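Local coordinates for trafficking protein B (Neisseria gonorrhoeae, PDB 2H1C), which forms the toxin half of the type II toxin-antitoxin pair FitAB, a PIN-domain protein whose expected nuclease activity is not observed in the antitoxin complex, at residues A48-G53 with N57-R62; L76-P81 with A108-Q113; A87-Y92 with K98-A103. All blocks are in the same frame, centred on the assembly; numbering follows the deposited sequence.

From the N terminus, the chain first meets contact 1, where helix 37-48 runs out and helix 53-67 begins; it closes the first turn of helix 53-67. Contact 2 then joins the end of strand 75-76 and the start of helix 80-94 to helix 102-114, closing a much longer loop. Contact 3 is nested inside that loop and ties helix 80-94 to the segment entering helix 102-114. Contacts 2 and 3 touch through I89, which packs on A108, A109 and K112. Contact 1 lies apart, its centre about 33 Å from that of contact 3 and across the centre of the chain. All three reach the second subunit.

Contact 1 (A48-G53 with N57-R62); sequences ALLLNG and NVLHER. With ACT (acetate ion), chain C.
The flat carboxamide of N57 is folded back toward the peptide carbonyl of G53, with N57 CG 3.6 Å from G53 O. At the edge of the R62 guanidinium, in its plane, lies CG of the adjacent E61. A third flat group, an acetate probably taken up from the crystallisation liquor, presents its two oxygens to successive backbone N-H groups: L51 N meets OXT at 2.9 Å and nearly straight (175°), while N52 N reaches O at 3.1 Å along a more bent path.

The bond that joins the two segments is N57 N to G53 O, 3.0 Å with an angle of 165° at the hydrogen, a first-turn bond of helix 53-67. Besides this bond, L50 and L59 cross at about a right angle and touch through CD1 of L50 and CD2 of L59, 3.8 Å apart. The isobutyl group of L59 can reach across because its CG stands opposite the backbone N (chi1 -177°).

N52 is the N-cap of this helix, its OD1 accepting from K55 N. The bound peptide packs on L50, V58 and L59 and forms a salt bridge with R62, while A48 and L49, where helix 37-48 ends, pack on S91 and K94 of the second subunit.

Contact 2 (L76-P81 with A108-Q113); sequences LPFDEP and AATAKQ
A bound magnesium ion has L76 and T110 at its site, together with S36, and the same two residues pack against each other. T110 CG2 is wedged against the leucine, 3.8 Å from L76 CB and 3.8 Å from L76 CD1. The threonine can do both jobs because its branches part: CG2 is directed opposite the backbone N, whereas OG1 sits beside that N (chi1 -62°) and is hydrogen-bonded to Y106 O, one turn earlier in the helix.

In the PIN fold seen here, L76 ends strand 75-76, outermost of the parallel sheet within this chain, and helix 102-114 lies over it. The predicted magnesium ligands D5 and D104 are some way off, their side chains about 10 and 11 Å from that of T110.

Beyond the strand, F78 approaches T110 obliquely, CD1 standing 4.4 Å from OG1, and its ring meets Y106 edge to face. A water then bridges the loop residue D79 to Q113 of helix 102-114, donating to D79 OD2 at 2.8 Å and to Q113 OE1 at 2.8 Å. D79 has a second task as N-cap of helix 80-94, with OD1 accepting from V82 N. The next residue, E80, forms a salt bridge with R44 of the second subunit.

Contact 3 (A87-Y92 with K98-A103); sequences AQIRSY and KEIAAA
R90 lays one face of its guanidinium against the backbone of A101 and A102. The carbonyl carbon of A101 stands over the centre of that group, 4.1 Å above its plane, while A102 N is displaced toward the rim. At the end of the group, R90 NH1 lies 3.6 Å from A102 CA and 3.7 Å from A102 CB, so the flat cation rests on the peptide and methyl group where helix 102-114 starts. The carbonyl oxygen of I100 comes in obliquely, 3.1 Å from R90 NE and 3.0 Å from R90 NH2. A bend at chi3 (61°) turns the guanidinium from the line of the chain, and a hydrogen bond from NH1 to Y86 OH, one turn earlier on helix 80-94, helps hold it there.

A second, wholly apolar meeting lies beside this one. I89 and I100 cross at about a right angle, with I89 CG2 3.7 Å from I100 CD1. The I100 side chain sets out toward helix 80-94, and its CG2 branch lies 4.4 Å from R90 CG. I100 thus meets two neighbours on the helix with its methyl groups, and its carbonyl oxygen lies close to the arginine head. A128 and A129 pack on the same isoleucine, burying it, while L45 of the second subunit packs on R90.

Farther along, the Y92 ring is stacked with that of H96, just past the end of helix 80-94. A101 is the N-cap residue of helix 102-114, whose first turn carries D104, a predicted magnesium ligand; the I100 side chain is about 4 Å from that of D104. The contact therefore joins two consecutive helices of the PIN domain across the loop between them, next to the start of the helix that bears one of the acidic residues expected at the metal-dependent nuclease site.

Contact 1 (A48-G53 with N57-R62)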
ATOM      1  N   ALA A  48       7.978  14.676  -6.571  1.00 13.65           N
ATOM      2  CA  ALA A  48       8.539  15.403  -5.433  1.00 13.93           C
ATOM      3  C   ALA A  48      10.042  15.204  -5.203  1.00 15.66           C
ATOM      4  O   ALA A  48      10.669  15.985  -4.475  1.00 17.44           O
ATOM      5  CB  ALA A  48       7.762  15.062  -4.153  1.00 12.51           C
ATOM      6  N   LEU A  49      10.620  14.173  -5.814  1.00 13.24           N
ATOM      7  CA  LEU A  49      12.048  13.895  -5.654  1.00 15.75           C
ATOM      8  C   LEU A  49      12.905  14.424  -6.797  1.00 15.56           C
ATOM      9  O   LEU A  49      14.121  14.211  -6.810  1.00 14.39           O
ATOM     10  CB  LEU A  49      12.277  12.389  -5.502  1.00 14.11           C
ATOM     11  CG  LEU A  49      11.699  11.820  -4.205  1.00 14.85           C
ATOM     12  CD1 LEU A  49      11.697  10.299  -4.241  1.00 14.45           C
ATOM     13  CD2 LEU A  49      12.513  12.356  -3.036  1.00 15.43           C
ATOM     14  N   LEU A  50      12.290  15.117  -7.754  1.00 15.30           N
ATOM     15  CA  LEU A  50      13.063  15.653  -8.880  1.00 13.45           C
ATOM     16  C   LEU A  50      14.117  16.643  -8.381  1.00 16.38           C
ATOM     17  O   LEU A  50      13.838  17.457  -7.500  1.00 15.88           O
ATOM     18  CB  LEU A  50      12.147  16.349  -9.886  1.00 11.34           C
ATOM     19  CG  LEU A  50      11.182  15.431 -10.653  1.00 14.30           C
ATOM     20  CD1 LEU A  50      10.274  16.267 -11.522  1.00 19.60           C
ATOM     21  CD2 LEU A  50      11.965  14.433 -11.507  1.00 16.83           C
ATOM     22  N   LEU A  51      15.313  16.580  -8.967  1.00 16.45           N
ATOM     23  CA  LEU A  51      16.414  17.466  -8.575  1.00 18.13           C
ATOM     24  C   LEU A  51      16.300  18.889  -9.140  1.00 17.80           C
ATOM     25  O   LEU A  51      16.900  19.827  -8.601  1.00 18.47           O
ATOM     26  CB  LEU A  51      17.759  16.845  -8.989  1.00 18.05           C
ATOM     27  CG  LEU A  51      18.175  15.515  -8.327  1.00 20.99           C
ATOM     28  CD1 LEU A  51      19.524  15.053  -8.896  1.00 15.40           C
ATOM     29  CD2 LEU A  51      18.281  15.683  -6.819  1.00 19.75           C
ATOM     30  N   ASN A  52      15.534  19.044 -10.217  1.00 18.53           N
ATOM     31  CA  ASN A  52      15.328  20.340 -10.873  1.00 19.25           C
ATOM     32  C   ASN A  52      14.064  21.026 -10.333  1.00 22.97           C
ATOM     33  O   ASN A  52      12.949  20.599 -10.622  1.00 19.88           O
ATOM     34  CB  ASN A  52      15.202  20.123 -12.394  1.00 20.42           C
ATOM     35  CG  ASN A  52      15.011  21.417 -13.167  1.00 21.97           C
ATOM     36  OD1 ASN A  52      14.159  22.235 -12.832  1.00 22.64           O
ATOM     37  ND2 ASN A  52      15.804  21.600 -14.224  1.00 28.36           N
ATOM     38  N   GLY A  53      14.244  22.096  -9.563  1.00 23.53           N
ATOM     39  CA  GLY A  53      13.112  22.801  -8.983  1.00 27.57           C
ATOM     40  C   GLY A  53      12.058  23.271  -9.969  1.00 27.90           C
ATOM     41  O   GLY A  53      10.858  23.083  -9.750  1.00 26.71           O
ATOM     42  N   ASN A  57       8.141  21.882 -10.092  1.00 20.81           N
ATOM     43  CA  ASN A  57       6.977  22.746  -9.927  1.00 22.99           C
ATOM     44  C   ASN A  57       6.006  22.612 -11.084  1.00 21.57           C
ATOM     45  O   ASN A  57       4.803  22.472 -10.875  1.00 22.48           O
ATOM     46  CB  ASN A  57       7.415  24.198  -9.773  1.00 26.80           C
ATOM     47  CG  ASN A  57       7.844  24.515  -8.363  1.00 34.36           C
ATOM     48  OD1 ASN A  57       8.689  23.825  -7.787  1.00 37.46           O
ATOM     49  ND2 ASN A  57       7.262  25.563  -7.791  1.00 41.02           N
ATOM     50  N   VAL A  58       6.525  22.652 -12.303  1.00 19.52           N
ATOM     51  CA  VAL A  58       5.674  22.513 -13.464  1.00 18.84           C
ATOM     52  C   VAL A  58       5.011  21.144 -13.516  1.00 17.77           C
ATOM     53  O   VAL A  58       3.813  21.060 -13.752  1.00 17.40           O
ATOM     54  CB  VAL A  58       6.458  22.725 -14.772  1.00 22.33           C
ATOM     55  CG1 VAL A  58       5.569  22.397 -15.952  1.00 21.77           C
ATOM     56  CG2 VAL A  58       6.943  24.192 -14.863  1.00 22.61           C
ATOM     57  N   LEU A  59       5.778  20.073 -13.311  1.00 16.56           N
ATOM     58  CA  LEU A  59       5.204  18.723 -13.370  1.00 15.85           C
ATOM     59  C   LEU A  59       4.202  18.475 -12.236  1.00 17.36           C
ATOM     60  O   LEU A  59       3.217  17.746 -12.413  1.00 16.64           O
ATOM     61  CB  LEU A  59       6.323  17.665 -13.363  1.00 16.07           C
ATOM     62  CG  LEU A  59       5.953  16.181 -13.485  1.00 19.49           C
ATOM     63  CD1 LEU A  59       5.071  15.974 -14.715  1.00 19.85           C
ATOM     64  CD2 LEU A  59       7.209  15.333 -13.599  1.00 17.77           C
ATOM     65  N   HIS A  60       4.439  19.083 -11.075  1.00 14.90           N
ATOM     66  CA  HIS A  60       3.512  18.923  -9.966  1.00 18.28           C
ATOM     67  C   HIS A  60       2.166  19.513 -10.404  1.00 17.31           C
ATOM     68  O   HIS A  60       1.119  18.884 -10.249  1.00 15.92           O
ATOM     69  CB  HIS A  60       4.046  19.634  -8.717  1.00 20.84           C
ATOM     70  CG  HIS A  60       3.052  19.709  -7.601  1.00 25.80           C
ATOM     71  ND1 HIS A  60       2.071  20.677  -7.545  1.00 32.14           N
ATOM     72  CD2 HIS A  60       2.842  18.902  -6.537  1.00 30.15           C
ATOM     73  CE1 HIS A  60       1.300  20.459  -6.495  1.00 33.41           C
ATOM     74  NE2 HIS A  60       1.744  19.386  -5.866  1.00 27.77           N
ATOM     75  N   GLU A  61       2.211  20.705 -10.998  1.00 18.41           N
ATOM     76  CA  GLU A  61       1.005  21.379 -11.479  1.00 18.67           C
ATOM     77  C   GLU A  61       0.296  20.519 -12.521  1.00 17.09           C
ATOM     78  O   GLU A  61      -0.916  20.326 -12.454  1.00 15.10           O
ATOM     79  CB  GLU A  61       1.361  22.734 -12.106  1.00 24.86           C
ATOM     80  CG  GLU A  61       0.199  23.452 -12.796  1.00 34.36           C
ATOM     81  CD  GLU A  61      -0.685  24.230 -11.828  1.00 43.59           C
ATOM     82  OE1 GLU A  61      -0.172  25.174 -11.177  1.00 48.81           O
ATOM     83  OE2 GLU A  61      -1.893  23.905 -11.720  1.00 45.13           O
ATOM     84  N   ARG A  62       1.050  19.995 -13.484  1.00 14.53           N
ATOM     85  CA  ARG A  62       0.443  19.182 -14.520  1.00 14.50           C
ATOM     86  C   ARG A  62      -0.140  17.883 -13.981  1.00 15.48           C
ATOM     87  O   ARG A  62      -1.225  17.459 -14.397  1.00 12.76           O
ATOM     88  CB  ARG A  62       1.455  18.890 -15.621  1.00 17.64           C
ATOM     89  CG  ARG A  62       1.808  20.129 -16.410  1.00 18.80           C
ATOM     90  CD  ARG A  62       0.588  20.682 -17.126  1.00 19.84           C
ATOM     91  NE  ARG A  62       0.952  21.850 -17.920  1.00 32.65           N
ATOM     92  CZ  ARG A  62       1.121  23.069 -17.419  1.00 33.93           C
ATOM     93  NH1 ARG A  62       0.945  23.285 -16.123  1.00 33.26           N
ATOM     94  NH2 ARG A  62       1.491  24.069 -18.210  1.00 39.00           N
TER
HETATM   95  C   ACT C 140      15.658  15.459 -12.194  1.00 30.33           C
HETATM   96  O   ACT C 140      15.161  16.668 -12.240  1.00 25.71           O
HETATM   97  OXT ACT C 140      15.704  14.772 -11.157  1.00 30.31           O
HETATM   98  CH3 ACT C 140      16.191  14.939 -13.521  1.00 36.10           C

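Contact 2 (L76-P81 with A108-Q113)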
ATOM      1  N   LEU A  76      -8.436   3.834  -7.498  1.00  8.74           N
ATOM      2  CA  LEU A  76      -8.860   2.748  -6.611  1.00  9.92           C
ATOM      3  C   LEU A  76      -8.087   2.582  -5.317  1.00 10.63           C
ATOM      4  O   LEU A  76      -6.875   2.420  -5.334  1.00 12.25           O
ATOM      5  CB  LEU A  76      -8.809   1.437  -7.386  1.00  9.14           C
ATOM      6  CG  LEU A  76      -9.590   1.446  -8.716  1.00  9.15           C
ATOM      7  CD1 LEU A  76      -9.267   0.184  -9.508  1.00 10.05           C
ATOM      8  CD2 LEU A  76     -11.076   1.545  -8.413  1.00 13.61           C
ATOM      9  N   PRO A  77      -8.786   2.571  -4.173  1.00  9.25           N
ATOM     10  CA  PRO A  77      -8.034   2.419  -2.918  1.00 11.39           C
ATOM     11  C   PRO A  77      -7.599   0.999  -2.574  1.00 10.26           C
ATOM     12  O   PRO A  77      -8.119   0.025  -3.120  1.00 11.52           O
ATOM     13  CB  PRO A  77      -9.004   2.985  -1.869  1.00 12.67           C
ATOM     14  CG  PRO A  77     -10.344   2.546  -2.402  1.00 13.19           C
ATOM     15  CD  PRO A  77     -10.212   2.848  -3.912  1.00 15.24           C
ATOM     16  N   PHE A  78      -6.598   0.887  -1.698  1.00 11.07           N
ATOM     17  CA  PHE A  78      -6.170  -0.422  -1.222  1.00  9.58           C
ATOM     18  C   PHE A  78      -6.966  -0.497   0.097  1.00  9.67           C
ATOM     19  O   PHE A  78      -6.582   0.115   1.095  1.00 11.45           O
ATOM     20  CB  PHE A  78      -4.664  -0.467  -0.915  1.00 10.11           C
ATOM     21  CG  PHE A  78      -4.179  -1.836  -0.510  1.00 10.08           C
ATOM     22  CD1 PHE A  78      -3.802  -2.775  -1.475  1.00  8.50           C
ATOM     23  CD2 PHE A  78      -4.178  -2.221   0.830  1.00  9.43           C
ATOM     24  CE1 PHE A  78      -3.430  -4.083  -1.107  1.00  6.91           C
ATOM     25  CE2 PHE A  78      -3.811  -3.522   1.213  1.00  9.94           C
ATOM     26  CZ  PHE A  78      -3.437  -4.455   0.248  1.00 10.21           C
ATOM     27  N   ASP A  79      -8.084  -1.215   0.081  1.00 11.99           N
ATOM     28  CA  ASP A  79      -8.944  -1.338   1.255  1.00 13.45           C
ATOM     29  C   ASP A  79      -9.001  -2.763   1.815  1.00 12.40           C
ATOM     30  O   ASP A  79      -8.249  -3.631   1.387  1.00 12.55           O
ATOM     31  CB  ASP A  79     -10.356  -0.861   0.904  1.00 16.94           C
ATOM     32  CG  ASP A  79     -10.925  -1.573  -0.308  1.00 22.37           C
ATOM     33  OD1 ASP A  79     -10.363  -2.621  -0.700  1.00 22.12           O
ATOM     34  OD2 ASP A  79     -11.937  -1.087  -0.869  1.00 27.80           O
ATOM     35  N   GLU A  80      -9.890  -3.011   2.771  1.00 13.24           N
ATOM     36  CA  GLU A  80      -9.972  -4.344   3.373  1.00 12.34           C
ATOM     37  C   GLU A  80     -10.158  -5.521   2.410  1.00 13.21           C
ATOM     38  O   GLU A  80      -9.484  -6.543   2.539  1.00 12.06           O
ATOM     39  CB  GLU A  80     -11.049  -4.363   4.469  1.00 12.16           C
ATOM     40  CG  GLU A  80     -11.169  -5.695   5.203  1.00 13.78           C
ATOM     41  CD  GLU A  80     -11.974  -6.715   4.432  1.00 17.15           C
ATOM     42  OE1 GLU A  80     -13.029  -6.333   3.884  1.00 18.87           O
ATOM     43  OE2 GLU A  80     -11.564  -7.896   4.379  1.00 17.15           O
ATOM     44  N   PRO A  81     -11.079  -5.410   1.440  1.00 12.74           N
ATOM     45  CA  PRO A  81     -11.292  -6.508   0.486  1.00 13.98           C
ATOM     46  C   PRO A  81     -10.030  -6.786  -0.346  1.00 13.36           C
ATOM     47  O   PRO A  81      -9.693  -7.940  -0.631  1.00 13.12           O
ATOM     48  CB  PRO A  81     -12.443  -5.988  -0.383  1.00 18.38           C
ATOM     49  CG  PRO A  81     -13.196  -5.106   0.556  1.00 21.46           C
ATOM     50  CD  PRO A  81     -12.106  -4.366   1.280  1.00 17.18           C
ATOM     51  N   ALA A 108      -1.517  -5.854  -8.138  1.00 11.19           N
ATOM     52  CA  ALA A 108      -2.162  -7.054  -8.633  1.00  9.34           C
ATOM     53  C   ALA A 108      -3.465  -7.353  -7.893  1.00 12.97           C
ATOM     54  O   ALA A 108      -4.467  -7.710  -8.516  1.00 14.06           O
ATOM     55  CB  ALA A 108      -1.206  -8.242  -8.555  1.00 12.60           C
ATOM     56  N   ALA A 109      -3.469  -7.182  -6.572  1.00 11.33           N
ATOM     57  CA  ALA A 109      -4.678  -7.447  -5.781  1.00 10.97           C
ATOM     58  C   ALA A 109      -5.799  -6.456  -6.128  1.00  9.95           C
ATOM     59  O   ALA A 109      -6.977  -6.822  -6.152  1.00 12.15           O
ATOM     60  CB  ALA A 109      -4.357  -7.376  -4.271  1.00  8.76           C
ATOM     61  N   THR A 110      -5.435  -5.206  -6.396  1.00  9.17           N
ATOM     62  CA  THR A 110      -6.423  -4.193  -6.762  1.00 10.40           C
ATOM     63  C   THR A 110      -7.072  -4.590  -8.087  1.00 10.43           C
ATOM     64  O   THR A 110      -8.292  -4.562  -8.226  1.00 10.96           O
ATOM     65  CB  THR A 110      -5.768  -2.789  -6.898  1.00 11.56           C
ATOM     66  OG1 THR A 110      -5.210  -2.398  -5.631  1.00 11.68           O
ATOM     67  CG2 THR A 110      -6.809  -1.748  -7.349  1.00  8.40           C
ATOM     68  N   ALA A 111      -6.249  -5.008  -9.049  1.00 11.89           N
ATOM     69  CA  ALA A 111      -6.759  -5.413 -10.353  1.00 11.09           C
ATOM     70  C   ALA A 111      -7.670  -6.638 -10.251  1.00 13.08           C
ATOM     71  O   ALA A 111      -8.747  -6.670 -10.844  1.00 14.41           O
ATOM     72  CB  ALA A 111      -5.593  -5.703 -11.298  1.00  9.67           C
ATOM     73  N   LYS A 112      -7.256  -7.642  -9.487  1.00 17.12           N
ATOM     74  CA  LYS A 112      -8.072  -8.848  -9.351  1.00 17.46           C
ATOM     75  C   LYS A 112      -9.412  -8.524  -8.696  1.00 20.09           C
ATOM     76  O   LYS A 112     -10.460  -9.016  -9.127  1.00 16.16           O
ATOM     77  CB  LYS A 112      -7.324  -9.912  -8.534  1.00 22.18           C
ATOM     78  CG  LYS A 112      -8.143 -11.169  -8.255  1.00 26.66           C
ATOM     79  CD  LYS A 112      -7.286 -12.324  -7.747  1.00 31.51           C
ATOM     80  CE  LYS A 112      -6.458 -12.940  -8.866  1.00 36.15           C
ATOM     81  NZ  LYS A 112      -5.732 -14.184  -8.446  1.00 37.38           N
ATOM     82  N   GLN A 113      -9.376  -7.686  -7.663  1.00 18.67           N
ATOM     83  CA  GLN A 113     -10.586  -7.299  -6.944  1.00 22.23           C
ATOM     84  C   GLN A 113     -11.601  -6.606  -7.853  1.00 22.72           C
ATOM     85  O   GLN A 113     -12.811  -6.791  -7.691  1.00 19.11           O
ATOM     86  CB  GLN A 113     -10.205  -6.384  -5.779  1.00 25.12           C
ATOM     87  CG  GLN A 113     -11.195  -6.365  -4.635  1.00 35.12           C
ATOM     88  CD  GLN A 113     -12.367  -5.472  -4.904  1.00 38.79           C
ATOM     89  OE1 GLN A 113     -12.197  -4.335  -5.342  1.00 44.37           O
ATOM     90  NE2 GLN A 113     -13.571  -5.967  -4.629  1.00 39.36           N
TER
HETATM   91  O   HOH W   1     -12.259  -2.394  -3.271  1.00 33.93           O

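Contact 3 (A87-Y92 with K98-A103)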
ATOM      1  N   ALA A  87      -3.091 -11.018   0.406  1.00 11.61           N
ATOM      2  CA  ALA A  87      -2.520 -12.113   1.173  1.00 12.11           C
ATOM      3  C   ALA A  87      -2.647 -13.425   0.416  1.00 12.00           C
ATOM      4  O   ALA A  87      -1.713 -14.226   0.398  1.00 11.68           O
ATOM      5  CB  ALA A  87      -3.202 -12.213   2.530  1.00 10.27           C
ATOM      6  N   GLN A  88      -3.792 -13.641  -0.228  1.00 11.32           N
ATOM      7  CA  GLN A  88      -4.001 -14.860  -0.996  1.00 14.70           C
ATOM      8  C   GLN A  88      -2.976 -14.983  -2.121  1.00 14.32           C
ATOM      9  O   GLN A  88      -2.282 -15.999  -2.241  1.00 15.16           O
ATOM     10  CB  GLN A  88      -5.418 -14.876  -1.572  1.00 18.12           C
ATOM     11  CG  GLN A  88      -6.474 -14.875  -0.476  1.00 23.73           C
ATOM     12  CD  GLN A  88      -7.885 -15.010  -1.002  1.00 31.74           C
ATOM     13  OE1 GLN A  88      -8.372 -14.159  -1.756  1.00 30.39           O
ATOM     14  NE2 GLN A  88      -8.557 -16.091  -0.606  1.00 35.36           N
ATOM     15  N   ILE A  89      -2.874 -13.943  -2.938  1.00 13.06           N
ATOM     16  CA  ILE A  89      -1.943 -13.932  -4.061  1.00 15.07           C
ATOM     17  C   ILE A  89      -0.484 -14.079  -3.661  1.00 14.04           C
ATOM     18  O   ILE A  89       0.237 -14.903  -4.224  1.00 14.40           O
ATOM     19  CB  ILE A  89      -2.085 -12.621  -4.885  1.00 19.76           C
ATOM     20  CG1 ILE A  89      -3.402 -12.627  -5.660  1.00 21.82           C
ATOM     21  CG2 ILE A  89      -0.892 -12.455  -5.811  1.00 28.29           C
ATOM     22  CD1 ILE A  89      -3.658 -11.319  -6.433  1.00 23.42           C
ATOM     23  N   ARG A  90      -0.028 -13.279  -2.703  1.00 12.04           N
ATOM     24  CA  ARG A  90       1.376 -13.364  -2.289  1.00 15.04           C
ATOM     25  C   ARG A  90       1.734 -14.686  -1.608  1.00 16.20           C
ATOM     26  O   ARG A  90       2.826 -15.226  -1.829  1.00 19.86           O
ATOM     27  CB  ARG A  90       1.746 -12.207  -1.368  1.00 16.37           C
ATOM     28  CG  ARG A  90       1.776 -10.879  -2.082  1.00 16.39           C
ATOM     29  CD  ARG A  90       2.767  -9.953  -1.424  1.00 22.60           C
ATOM     30  NE  ARG A  90       4.123 -10.485  -1.457  1.00 19.35           N
ATOM     31  CZ  ARG A  90       5.116 -10.038  -0.692  1.00 22.45           C
ATOM     32  NH1 ARG A  90       4.909  -9.049   0.170  1.00 18.47           N
ATOM     33  NH2 ARG A  90       6.322 -10.589  -0.782  1.00 22.95           N
ATOM     34  N   SER A  91       0.832 -15.217  -0.789  1.00 16.99           N
ATOM     35  CA  SER A  91       1.125 -16.475  -0.120  1.00 16.64           C
ATOM     36  C   SER A  91       1.171 -17.614  -1.140  1.00 18.13           C
ATOM     37  O   SER A  91       2.078 -18.461  -1.104  1.00 18.06           O
ATOM     38  CB  SER A  91       0.086 -16.770   0.968  1.00 16.29           C
ATOM     39  OG  SER A  91      -1.183 -17.056   0.412  1.00 18.76           O
ATOM     40  N   TYR A  92       0.211 -17.627  -2.063  1.00 17.83           N
ATOM     41  CA  TYR A  92       0.162 -18.667  -3.080  1.00 20.97           C
ATOM     42  C   TYR A  92       1.446 -18.659  -3.905  1.00 19.48           C
ATOM     43  O   TYR A  92       2.032 -19.708  -4.171  1.00 20.26           O
ATOM     44  CB  TYR A  92      -1.027 -18.461  -4.015  1.00 23.90           C
ATOM     45  CG  TYR A  92      -1.264 -19.647  -4.927  1.00 28.04           C
ATOM     46  CD1 TYR A  92      -2.040 -20.726  -4.508  1.00 32.95           C
ATOM     47  CD2 TYR A  92      -0.692 -19.701  -6.196  1.00 33.00           C
ATOM     48  CE1 TYR A  92      -2.247 -21.832  -5.331  1.00 35.46           C
ATOM     49  CE2 TYR A  92      -0.887 -20.805  -7.027  1.00 34.98           C
ATOM     50  CZ  TYR A  92      -1.668 -21.862  -6.586  1.00 35.94           C
ATOM     51  OH  TYR A  92      -1.877 -22.947  -7.404  1.00 40.32           O
ATOM     52  N   LYS A  98       7.107 -18.841  -6.645  1.00 30.45           N
ATOM     53  CA  LYS A  98       6.954 -17.687  -7.529  1.00 33.71           C
ATOM     54  C   LYS A  98       7.340 -16.434  -6.753  1.00 34.38           C
ATOM     55  O   LYS A  98       7.237 -16.396  -5.528  1.00 34.37           O
ATOM     56  CB  LYS A  98       5.505 -17.570  -8.016  1.00 38.09           C
ATOM     57  CG  LYS A  98       4.946 -18.838  -8.651  1.00 41.53           C
ATOM     58  CD  LYS A  98       3.496 -18.657  -9.101  1.00 47.44           C
ATOM     59  CE  LYS A  98       2.834 -19.998  -9.435  1.00 49.20           C
ATOM     60  NZ  LYS A  98       3.587 -20.790 -10.453  1.00 50.75           N
ATOM     61  N   GLU A  99       7.767 -15.402  -7.468  1.00 35.67           N
ATOM     62  CA  GLU A  99       8.187 -14.164  -6.828  1.00 35.92           C
ATOM     63  C   GLU A  99       7.277 -12.968  -7.100  1.00 34.65           C
ATOM     64  O   GLU A  99       7.006 -12.627  -8.256  1.00 34.86           O
ATOM     65  CB  GLU A  99       9.620 -13.838  -7.259  1.00 42.84           C
ATOM     66  CG  GLU A  99       9.821 -13.870  -8.766  1.00 49.90           C
ATOM     67  CD  GLU A  99      11.270 -14.105  -9.153  1.00 55.98           C
ATOM     68  OE1 GLU A  99      11.810 -15.179  -8.803  1.00 57.56           O
ATOM     69  OE2 GLU A  99      11.869 -13.219  -9.805  1.00 58.60           O
ATOM     70  N   ILE A 100       6.800 -12.352  -6.020  1.00 29.85           N
ATOM     71  CA  ILE A 100       5.941 -11.171  -6.093  1.00 27.59           C
ATOM     72  C   ILE A 100       6.315 -10.233  -4.940  1.00 27.26           C
ATOM     73  O   ILE A 100       6.174 -10.588  -3.769  1.00 30.57           O
ATOM     74  CB  ILE A 100       4.435 -11.524  -5.949  1.00 24.54           C
ATOM     75  CG1 ILE A 100       4.027 -12.541  -7.010  1.00 25.49           C
ATOM     76  CG2 ILE A 100       3.587 -10.262  -6.083  1.00 23.22           C
ATOM     77  CD1 ILE A 100       2.577 -12.963  -6.940  1.00 25.55           C
ATOM     78  N   ALA A 101       6.790  -9.042  -5.281  1.00 27.45           N
ATOM     79  CA  ALA A 101       7.171  -8.046  -4.286  1.00 27.43           C
ATOM     80  C   ALA A 101       5.909  -7.382  -3.743  1.00 26.29           C
ATOM     81  O   ALA A 101       4.857  -7.418  -4.390  1.00 24.98           O
ATOM     82  CB  ALA A 101       8.086  -7.001  -4.919  1.00 30.78           C
ATOM     83  N   ALA A 102       6.005  -6.776  -2.562  1.00 22.31           N
ATOM     84  CA  ALA A 102       4.844  -6.120  -1.949  1.00 24.25           C
ATOM     85  C   ALA A 102       4.162  -5.110  -2.881  1.00 23.27           C
ATOM     86  O   ALA A 102       2.947  -5.169  -3.086  1.00 22.57           O
ATOM     87  CB  ALA A 102       5.263  -5.426  -0.642  1.00 21.81           C
ATOM     88  N   ALA A 103       4.951  -4.187  -3.425  1.00 22.03           N
ATOM     89  CA  ALA A 103       4.457  -3.146  -4.326  1.00 23.87           C
ATOM     90  C   ALA A 103       3.646  -3.713  -5.487  1.00 21.60           C
ATOM     91  O   ALA A 103       2.543  -3.235  -5.775  1.00 20.35           O
ATOM     92  CB  ALA A 103       5.624  -2.326  -4.874  1.00 23.20           C
TER